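Local coordinates for protein putative hydrolase (Burkholderia cenocepacia, PDB 4X00) that probably acts as a hydrolase of the alpha/beta hydrolase fold, thought to be an aryl esterase, with its true substrate not established, at residues K77-W90 / L195-T208. Numbering follows the deposited sequence.
Sequences KPAEASSYTDGRRW and LASWDMQRAVRSMT
The thioether of Met207 lies over one face of the Trp90 indole. Met207 SD sits 3.6 Å from the centroid of the Trp90 five-membered ring and 15° off its normal, a Met-aromatic contact. Met207 reaches there with CG anti to its backbone N (chi1 -172°). In the indole plane, Trp90 NE1 donates to Tyr84 O at 2.8 Å, a bond that fixes the rotation of the ring. The six-membered part of the indole meets Met200 CG and Val204 CG2.

Met200 CB also sits over one face of the Tyr84 ring, toward its rim. Met200 CB stands 3.7 Å from the centroid of the Tyr84 ring, a CH-pi contact, and the two side chains cross at about a right angle. Tyr84 OH donates to Pro78 O at 2.7 Å, on a lone pair in the carbonyl plane. Ala203 CB packs against Tyr84 CB and Ala81 CB.

Polar links hold the two ends. Thr208 N donates to Thr85 O (3.1 Å), and Gly87 N donates to Thr208 OG1 (2.9 Å). At the other end, water 1 joins Lys77 O, Ser197 OG and Asp199 OD2. Ser197 OG also caps helix 198-204, accepting from Met200 N at 3.1 Å.

Met207 also touches Leu113 and Ala116 of helix 113-125. The contact thus packs helix 198-204 and its following turn against the loop and short helix 82-85 and the start of helix 87-100, with the Trp90 side chain near, but not touching, what is probably the nucleophile elbow of an alpha/beta hydrolase fold.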
ATOM      1  N   LYS A  77     -10.422  14.199   1.656  1.00 11.10           N
ATOM      2  CA  LYS A  77      -9.349  14.603   2.558  0.53 11.58           C
ATOM      3  C   LYS A  77      -9.917  15.326   3.771  1.00 12.67           C
ATOM      4  O   LYS A  77      -9.790  16.542   3.891  1.00 14.09           O
ATOM      5  CB  LYS A  77      -8.338  15.496   1.817  0.53 11.75           C
ATOM      6  CG  LYS A  77      -7.810  14.812   0.551  0.53 11.19           C
ATOM      7  CD  LYS A  77      -6.756  15.617  -0.193  0.53 10.64           C
ATOM      8  CE  LYS A  77      -6.304  14.862  -1.446  0.53 11.02           C
ATOM      9  NZ  LYS A  77      -7.416  14.709  -2.425  0.53 11.36           N
ATOM     10  N   PRO A  78     -10.532  14.576   4.688  1.00 12.74           N
ATOM     11  CA  PRO A  78     -11.077  15.212   5.901  1.00 14.08           C
ATOM     12  C   PRO A  78     -10.007  15.979   6.663  1.00 14.38           C
ATOM     13  O   PRO A  78      -8.827  15.649   6.622  1.00 13.25           O
ATOM     14  CB  PRO A  78     -11.602  14.034   6.730  1.00 15.31           C
ATOM     15  CG  PRO A  78     -11.059  12.789   6.071  1.00 15.42           C
ATOM     16  CD  PRO A  78     -10.812  13.136   4.626  1.00 13.85           C
ATOM     17  N   ALA A  79     -10.433  17.025   7.349  1.00 15.82           N
ATOM     18  CA  ALA A  79      -9.517  17.863   8.120  1.00 16.91           C
ATOM     19  C   ALA A  79      -9.212  17.292   9.504  1.00 16.51           C
ATOM     20  O   ALA A  79      -8.156  17.563  10.064  1.00 18.09           O
ATOM     21  CB  ALA A  79     -10.087  19.282   8.258  1.00 18.75           C
ATOM     22  N   GLU A  80     -10.113  16.491  10.064  1.00 15.87           N
ATOM     23  CA  GLU A  80      -9.922  16.022  11.443  1.00 16.14           C
ATOM     24  C   GLU A  80      -8.835  14.966  11.526  1.00 13.90           C
ATOM     25  O   GLU A  80      -8.917  13.953  10.818  1.00 14.17           O
ATOM     26  CB  GLU A  80     -11.204  15.401  12.039  1.00 18.55           C
ATOM     27  CG  GLU A  80     -12.336  16.334  12.407  1.00 21.03           C
ATOM     28  CD  GLU A  80     -12.113  17.097  13.713  1.00 24.16           C
ATOM     29  OE1 GLU A  80     -11.044  16.969  14.352  1.00 24.27           O
ATOM     30  OE2 GLU A  80     -13.038  17.835  14.116  1.00 27.30           O
ATOM     31  N   ALA A  81      -7.860  15.154  12.414  1.00 12.97           N
ATOM     32  CA  ALA A  81      -6.826  14.135  12.625  1.00 12.40           C
ATOM     33  C   ALA A  81      -7.452  12.804  13.002  1.00 12.61           C
ATOM     34  O   ALA A  81      -6.965  11.746  12.581  1.00 12.66           O
ATOM     35  CB  ALA A  81      -5.834  14.562  13.708  1.00 12.24           C
ATOM     36  N   SER A  82      -8.543  12.839  13.754  1.00 13.42           N
ATOM     37  CA  SER A  82      -9.151  11.588  14.201  1.00 13.36           C
ATOM     38  C   SER A  82      -9.798  10.782  13.055  1.00 13.51           C
ATOM     39  O   SER A  82     -10.119   9.606  13.220  1.00 14.87           O
ATOM     40  CB  SER A  82     -10.163  11.884  15.302  1.00 14.17           C
ATOM     41  OG  SER A  82     -11.204  12.711  14.813  1.00 14.47           O
ATOM     42  N   SER A  83      -9.938  11.382  11.878  1.00 12.93           N
ATOM     43  CA  SER A  83     -10.356  10.631  10.702  1.00 13.11           C
ATOM     44  C   SER A  83      -9.225   9.779  10.117  1.00 12.31           C
ATOM     45  O   SER A  83      -9.472   8.949   9.247  1.00 12.45           O
ATOM     46  CB  SER A  83     -10.881  11.595   9.634  1.00 14.55           C
ATOM     47  OG  SER A  83     -12.113  12.155  10.045  1.00 15.83           O
ATOM     48  N   TYR A  84      -8.002   9.957  10.618  1.00 10.97           N
ATOM     49  CA  TYR A  84      -6.843   9.202  10.137  1.00 10.99           C
ATOM     50  C   TYR A  84      -6.167   8.363  11.235  1.00 11.59           C
ATOM     51  O   TYR A  84      -5.534   7.352  10.937  1.00 12.47           O
ATOM     52  CB  TYR A  84      -5.816  10.166   9.552  1.00 10.98           C
ATOM     53  CG  TYR A  84      -6.329  11.037   8.439  1.00 10.06           C
ATOM     54  CD1 TYR A  84      -6.471  10.558   7.134  1.00  9.85           C
ATOM     55  CD2 TYR A  84      -6.666  12.355   8.700  1.00  9.83           C
ATOM     56  CE1 TYR A  84      -6.942  11.365   6.134  1.00  9.03           C
ATOM     57  CE2 TYR A  84      -7.136  13.170   7.711  1.00 10.26           C
ATOM     58  CZ  TYR A  84      -7.260  12.687   6.426  1.00 10.14           C
ATOM     59  OH  TYR A  84      -7.705  13.493   5.404  1.00 11.16           O
ATOM     60  N   THR A  85      -6.223   8.805  12.488  1.00 12.47           N
ATOM     61  CA  THR A  85      -5.467   8.110  13.527  1.00 13.20           C
ATOM     62  C   THR A  85      -6.115   6.781  13.881  1.00 14.85           C
ATOM     63  O   THR A  85      -5.441   5.890  14.394  1.00 14.86           O
ATOM     64  CB  THR A  85      -5.314   8.966  14.798  1.00 13.55           C
ATOM     65  OG1 THR A  85      -6.607   9.429  15.226  1.00 14.26           O
ATOM     66  CG2 THR A  85      -4.412  10.172  14.520  1.00 13.96           C
ATOM     67  N   ASP A  86      -7.410   6.637  13.604  1.00 15.02           N
ATOM     68  CA  ASP A  86      -8.070   5.353  13.825  1.00 16.22           C
ATOM     69  C   ASP A  86      -7.812   4.464  12.594  1.00 15.50           C
ATOM     70  O   ASP A  86      -8.393   4.691  11.519  1.00 15.27           O
ATOM     71  CB  ASP A  86      -9.572   5.537  14.055  1.00 18.65           C
ATOM     72  CG  ASP A  86     -10.302   4.217  14.291  1.00 21.82           C
ATOM     73  OD1 ASP A  86      -9.633   3.163  14.378  1.00 22.20           O
ATOM     74  OD2 ASP A  86     -11.554   4.242  14.423  1.00 24.90           O
ATOM     75  N   GLY A  87      -6.949   3.454  12.742  1.00 15.52           N
ATOM     76  CA  GLY A  87      -6.651   2.529  11.657  1.00 15.26           C
ATOM     77  C   GLY A  87      -7.893   1.884  11.062  1.00 14.97           C
ATOM     78  O   GLY A  87      -7.897   1.525   9.887  1.00 15.31           O
ATOM     79  N   ARG A  88      -8.940   1.718  11.864  1.00 15.46           N
ATOM     80  CA  ARG A  88     -10.166   1.100  11.384  1.00 16.27           C
ATOM     81  C   ARG A  88     -10.788   1.886  10.228  1.00 15.71           C
ATOM     82  O   ARG A  88     -11.448   1.288   9.367  1.00 15.95           O
ATOM     83  CB  ARG A  88     -11.182   0.949  12.544  1.00 18.21           C
ATOM     84  CG  ARG A  88     -12.549   0.356  12.176  1.00 22.39           C
ATOM     85  CD  ARG A  88     -12.442  -1.033  11.539  1.00 25.53           C
ATOM     86  NE  ARG A  88     -13.778  -1.570  11.272  1.00 27.29           N
ATOM     87  CZ  ARG A  88     -14.487  -2.273  12.145  1.00 28.94           C
ATOM     88  NH1 ARG A  88     -13.991  -2.515  13.347  1.00 29.25           N
ATOM     89  NH2 ARG A  88     -15.688  -2.733  11.817  1.00 30.16           N
ATOM     90  N   ARG A  89     -10.613   3.219  10.203  1.00 14.58           N
ATOM     91  CA  ARG A  89     -11.232   3.994   9.124  1.00 14.37           C
ATOM     92  C   ARG A  89     -10.662   3.586   7.774  1.00 12.74           C
ATOM     93  O   ARG A  89     -11.390   3.499   6.776  1.00 12.75           O
ATOM     94  CB  ARG A  89     -11.013   5.503   9.278  1.00 16.06           C
ATOM     95  CG  ARG A  89     -11.600   6.140  10.458  1.00 18.95           C
ATOM     96  CD  ARG A  89     -13.100   6.170  10.336  1.00 22.09           C
ATOM     97  NE  ARG A  89     -13.570   6.708  11.579  1.00 25.20           N
ATOM     98  CZ  ARG A  89     -13.839   7.992  11.798  1.00 27.23           C
ATOM     99  NH1 ARG A  89     -13.773   8.890  10.815  1.00 26.82           N
ATOM    100  NH2 ARG A  89     -14.228   8.360  13.001  1.00 30.30           N
ATOM    101  N   TRP A  90      -9.356   3.342   7.740  1.00 12.57           N
ATOM    102  CA  TRP A  90      -8.716   2.967   6.482  1.00 11.86           C
ATOM    103  C   TRP A  90      -9.115   1.540   6.094  1.00 11.58           C
ATOM    104  O   TRP A  90      -9.279   1.228   4.916  1.00 11.91           O
ATOM    105  CB  TRP A  90      -7.196   3.046   6.589  1.00 12.06           C
ATOM    106  CG  TRP A  90      -6.613   4.356   7.111  1.00 11.08           C
ATOM    107  CD1 TRP A  90      -6.735   4.870   8.363  1.00 11.83           C
ATOM    108  CD2 TRP A  90      -5.766   5.259   6.394  1.00 10.95           C
ATOM    109  NE1 TRP A  90      -6.029   6.043   8.473  1.00 10.86           N
ATOM    110  CE2 TRP A  90      -5.422   6.304   7.274  1.00 10.93           C
ATOM    111  CE3 TRP A  90      -5.262   5.283   5.090  1.00 11.54           C
ATOM    112  CZ2 TRP A  90      -4.604   7.372   6.884  1.00 11.54           C
ATOM    113  CZ3 TRP A  90      -4.449   6.328   4.710  1.00 11.18           C
ATOM    114  CH2 TRP A  90      -4.113   7.349   5.599  1.00 11.34           C
ATOM    115  N   LEU A 195      -0.226  16.366  -3.583  1.00  8.25           N
ATOM    116  CA  LEU A 195      -1.671  16.350  -3.395  1.00  8.58           C
ATOM    117  C   LEU A 195      -2.074  15.835  -2.031  1.00  9.56           C
ATOM    118  O   LEU A 195      -3.211  16.045  -1.600  1.00 10.92           O
ATOM    119  CB  LEU A 195      -2.338  15.459  -4.446  1.00  8.55           C
ATOM    120  CG  LEU A 195      -2.044  15.827  -5.895  1.00 10.86           C
ATOM    121  CD1 LEU A 195      -2.688  14.782  -6.825  1.00 11.74           C
ATOM    122  CD2 LEU A 195      -2.584  17.190  -6.226  1.00 13.04           C
ATOM    123  N   ALA A 196      -1.177  15.152  -1.332  1.00  9.73           N
ATOM    124  CA  ALA A 196      -1.584  14.540  -0.053  1.00  9.89           C
ATOM    125  C   ALA A 196      -1.905  15.595   1.015  1.00  8.77           C
ATOM    126  O   ALA A 196      -1.242  16.624   1.154  1.00  9.45           O
ATOM    127  CB  ALA A 196      -0.497  13.583   0.455  1.00 12.75           C
ATOM    128  N   SER A 197      -2.928  15.291   1.796  1.00  8.10           N
ATOM    129  CA  SER A 197      -3.390  16.168   2.866  1.00  8.34           C
ATOM    130  C   SER A 197      -2.354  16.338   3.965  1.00  8.37           C
ATOM    131  O   SER A 197      -1.837  15.354   4.491  1.00  9.08           O
ATOM    132  CB  SER A 197      -4.684  15.588   3.468  1.00  9.70           C
ATOM    133  OG  SER A 197      -4.933  16.169   4.750  1.00 10.49           O
ATOM    134  N   TRP A 198      -2.092  17.587   4.359  1.00  8.13           N
ATOM    135  CA  TRP A 198      -1.177  17.848   5.460  1.00  8.65           C
ATOM    136  C   TRP A 198      -1.788  17.384   6.792  1.00  9.33           C
ATOM    137  O   TRP A 198      -1.062  17.037   7.735  1.00 10.65           O
ATOM    138  CB  TRP A 198      -0.838  19.337   5.531  1.00  8.66           C
ATOM    139  CG  TRP A 198       0.025  19.814   4.415  1.00  8.87           C
ATOM    140  CD1 TRP A 198       0.156  19.272   3.155  1.00  9.18           C
ATOM    141  CD2 TRP A 198       0.884  20.949   4.455  1.00  8.60           C
ATOM    142  NE1 TRP A 198       1.061  20.002   2.426  1.00  9.24           N
ATOM    143  CE2 TRP A 198       1.501  21.061   3.192  1.00  8.95           C
ATOM    144  CE3 TRP A 198       1.161  21.908   5.434  1.00  8.78           C
ATOM    145  CZ2 TRP A 198       2.443  22.053   2.915  1.00  9.26           C
ATOM    146  CZ3 TRP A 198       2.093  22.885   5.159  1.00  9.67           C
ATOM    147  CH2 TRP A 198       2.720  22.957   3.915  1.00  9.45           C
ATOM    148  N   ASP A 199      -3.122  17.354   6.872  1.00  9.61           N
ATOM    149  CA  ASP A 199      -3.775  16.841   8.087  1.00 10.80           C
ATOM    150  C   ASP A 199      -3.523  15.347   8.203  1.00 10.02           C
ATOM    151  O   ASP A 199      -3.212  14.835   9.267  1.00 11.25           O
ATOM    152  CB  ASP A 199      -5.282  17.119   8.048  1.00 12.60           C
ATOM    153  CG  ASP A 199      -5.597  18.603   7.932  1.00 15.25           C
ATOM    154  OD1 ASP A 199      -5.094  19.345   8.791  1.00 17.29           O
ATOM    155  OD2 ASP A 199      -6.307  19.021   6.981  1.00 15.86           O
ATOM    156  N   MET A 200      -3.668  14.650   7.082  1.00  9.26           N
ATOM    157  CA  MET A 200      -3.386  13.228   7.019  1.00  9.04           C
ATOM    158  C   MET A 200      -1.929  12.983   7.403  1.00  9.65           C
ATOM    159  O   MET A 200      -1.643  12.111   8.241  1.00 10.03           O
ATOM    160  CB  MET A 200      -3.688  12.704   5.619  1.00  8.62           C
ATOM    161  CG  MET A 200      -3.372  11.223   5.466  1.00  8.79           C
ATOM    162  SD  MET A 200      -1.626  10.862   5.091  1.00  9.45           S
ATOM    163  CE  MET A 200      -1.436  11.782   3.537  1.00 10.05           C
ATOM    164  N   GLN A 201      -1.002  13.771   6.834  1.00  9.07           N
ATOM    165  CA  GLN A 201       0.410  13.482   7.074  1.00 10.23           C
ATOM    166  C   GLN A 201       0.803  13.579   8.546  1.00 10.94           C
ATOM    167  O   GLN A 201       1.593  12.781   9.051  1.00 13.15           O
ATOM    168  CB  GLN A 201       1.310  14.432   6.290  1.00 10.47           C
ATOM    169  CG  GLN A 201       1.308  14.237   4.796  1.00 10.26           C
ATOM    170  CD  GLN A 201       2.220  15.264   4.185  1.00 10.18           C
ATOM    171  OE1 GLN A 201       1.787  16.336   3.809  1.00 10.95           O
ATOM    172  NE2 GLN A 201       3.526  14.983   4.193  1.00 11.67           N
ATOM    173  N   ARG A 202       0.283  14.589   9.238  1.00 11.33           N
ATOM    174  CA  ARG A 202       0.584  14.743  10.670  1.00 14.29           C
ATOM    175  C   ARG A 202      -0.041  13.628  11.504  1.00 14.39           C
ATOM    176  O   ARG A 202       0.540  13.171  12.499  1.00 17.44           O
ATOM    177  CB  ARG A 202       0.099  16.103  11.185  1.00 17.23           C
ATOM    178  CG  ARG A 202       0.924  17.277  10.674  1.00 21.50           C
ATOM    179  CD  ARG A 202       0.480  18.628  11.261  1.00 25.43           C
ATOM    180  NE  ARG A 202      -0.945  18.886  11.044  1.00 29.04           N
ATOM    181  CZ  ARG A 202      -1.458  19.668  10.092  1.00 30.68           C
ATOM    182  NH1 ARG A 202      -0.685  20.336   9.246  1.00 31.22           N
ATOM    183  NH2 ARG A 202      -2.774  19.802  10.010  1.00 31.15           N
ATOM    184  N   ALA A 203      -1.222  13.183  11.095  1.00 12.13           N
ATOM    185  CA  ALA A 203      -1.964  12.187  11.850  1.00 13.08           C
ATOM    186  C   ALA A 203      -1.486  10.742  11.640  1.00 14.29           C
ATOM    187  O   ALA A 203      -1.537   9.908  12.568  1.00 14.79           O
ATOM    188  CB  ALA A 203      -3.455  12.318  11.502  1.00 13.77           C
ATOM    189  N   VAL A 204      -1.023  10.420  10.429  1.00 15.29           N
ATOM    190  CA  VAL A 204      -0.825   9.018  10.082  1.00 15.72           C
ATOM    191  C   VAL A 204       0.289   8.381  10.924  1.00 17.52           C
ATOM    192  O   VAL A 204       0.273   7.171  11.159  1.00 16.70           O
ATOM    193  CB  VAL A 204      -0.566   8.879   8.555  1.00 17.63           C
ATOM    194  CG1 VAL A 204       0.792   9.431   8.199  1.00 17.21           C
ATOM    195  CG2 VAL A 204      -0.761   7.433   8.114  1.00 18.87           C
ATOM    196  N   ARG A 205       1.210   9.206  11.417  1.00 29.56           N
ATOM    197  CA  ARG A 205       2.224   8.830  12.399  1.00 29.90           C
ATOM    198  C   ARG A 205       1.638   8.047  13.580  1.00 29.90           C
ATOM    199  O   ARG A 205       2.260   7.125  14.122  1.00 29.85           O
ATOM    200  CB  ARG A 205       2.916  10.108  12.919  1.00 20.27           C
ATOM    201  CG  ARG A 205       3.267  11.123  11.803  1.00 20.42           C
ATOM    202  CD  ARG A 205       4.059  12.272  12.395  1.00 20.38           C
ATOM    203  NE  ARG A 205       3.350  13.107  13.374  1.00 20.64           N
ATOM    204  CZ  ARG A 205       3.972  13.637  14.422  1.00 20.37           C
ATOM    205  NH1 ARG A 205       3.337  14.394  15.303  1.00 21.07           N
ATOM    206  NH2 ARG A 205       5.269  13.390  14.571  1.00 21.06           N
ATOM    207  N   SER A 206       0.432   8.442  13.967  1.00 18.69           N
ATOM    208  CA  SER A 206      -0.255   7.927  15.151  1.00 16.93           C
ATOM    209  C   SER A 206      -1.324   6.908  14.819  1.00 16.43           C
ATOM    210  O   SER A 206      -2.074   6.510  15.701  1.00 17.54           O
ATOM    211  CB  SER A 206      -0.910   9.077  15.938  1.00 18.54           C
ATOM    212  OG  SER A 206       0.060  10.000  16.386  1.00 21.27           O
ATOM    213  N   MET A 207      -1.414   6.497  13.557  1.00 15.18           N
ATOM    214  CA  MET A 207      -2.437   5.540  13.144  1.00 14.64           C
ATOM    215  C   MET A 207      -2.244   4.204  13.842  1.00 14.60           C
ATOM    216  O   MET A 207      -1.151   3.663  13.837  1.00 16.14           O
ATOM    217  CB  MET A 207      -2.403   5.309  11.633  1.00 14.28           C
ATOM    218  CG  MET A 207      -3.566   4.460  11.127  1.00 14.17           C
ATOM    219  SD  MET A 207      -3.373   4.044   9.370  1.00 14.88           S
ATOM    220  CE  MET A 207      -2.174   2.730   9.460  1.00 16.64           C
ATOM    221  N   THR A 208      -3.310   3.671  14.431  1.00 14.44           N
ATOM    222  CA  THR A 208      -3.232   2.370  15.062  1.00 15.50           C
ATOM    223  C   THR A 208      -3.034   1.282  13.998  1.00 15.32           C
ATOM    224  O   THR A 208      -3.565   1.388  12.889  1.00 15.09           O
ATOM    225  CB  THR A 208      -4.494   2.087  15.897  1.00 16.93           C
ATOM    226  OG1 THR A 208      -5.658   2.243  15.081  1.00 18.42           O
ATOM    227  CG2 THR A 208      -4.587   3.072  17.069  1.00 17.35           C
TER
HETATM  228  O   HOH W   1      -7.145  17.583   4.841  1.00 14.34           O
HETATM  229  O   HOH W   2      -5.469  18.315  11.428  1.00 27.80           O
HETATM  230  O   HOH W   3      -7.823   2.863  16.474  1.00 31.79           O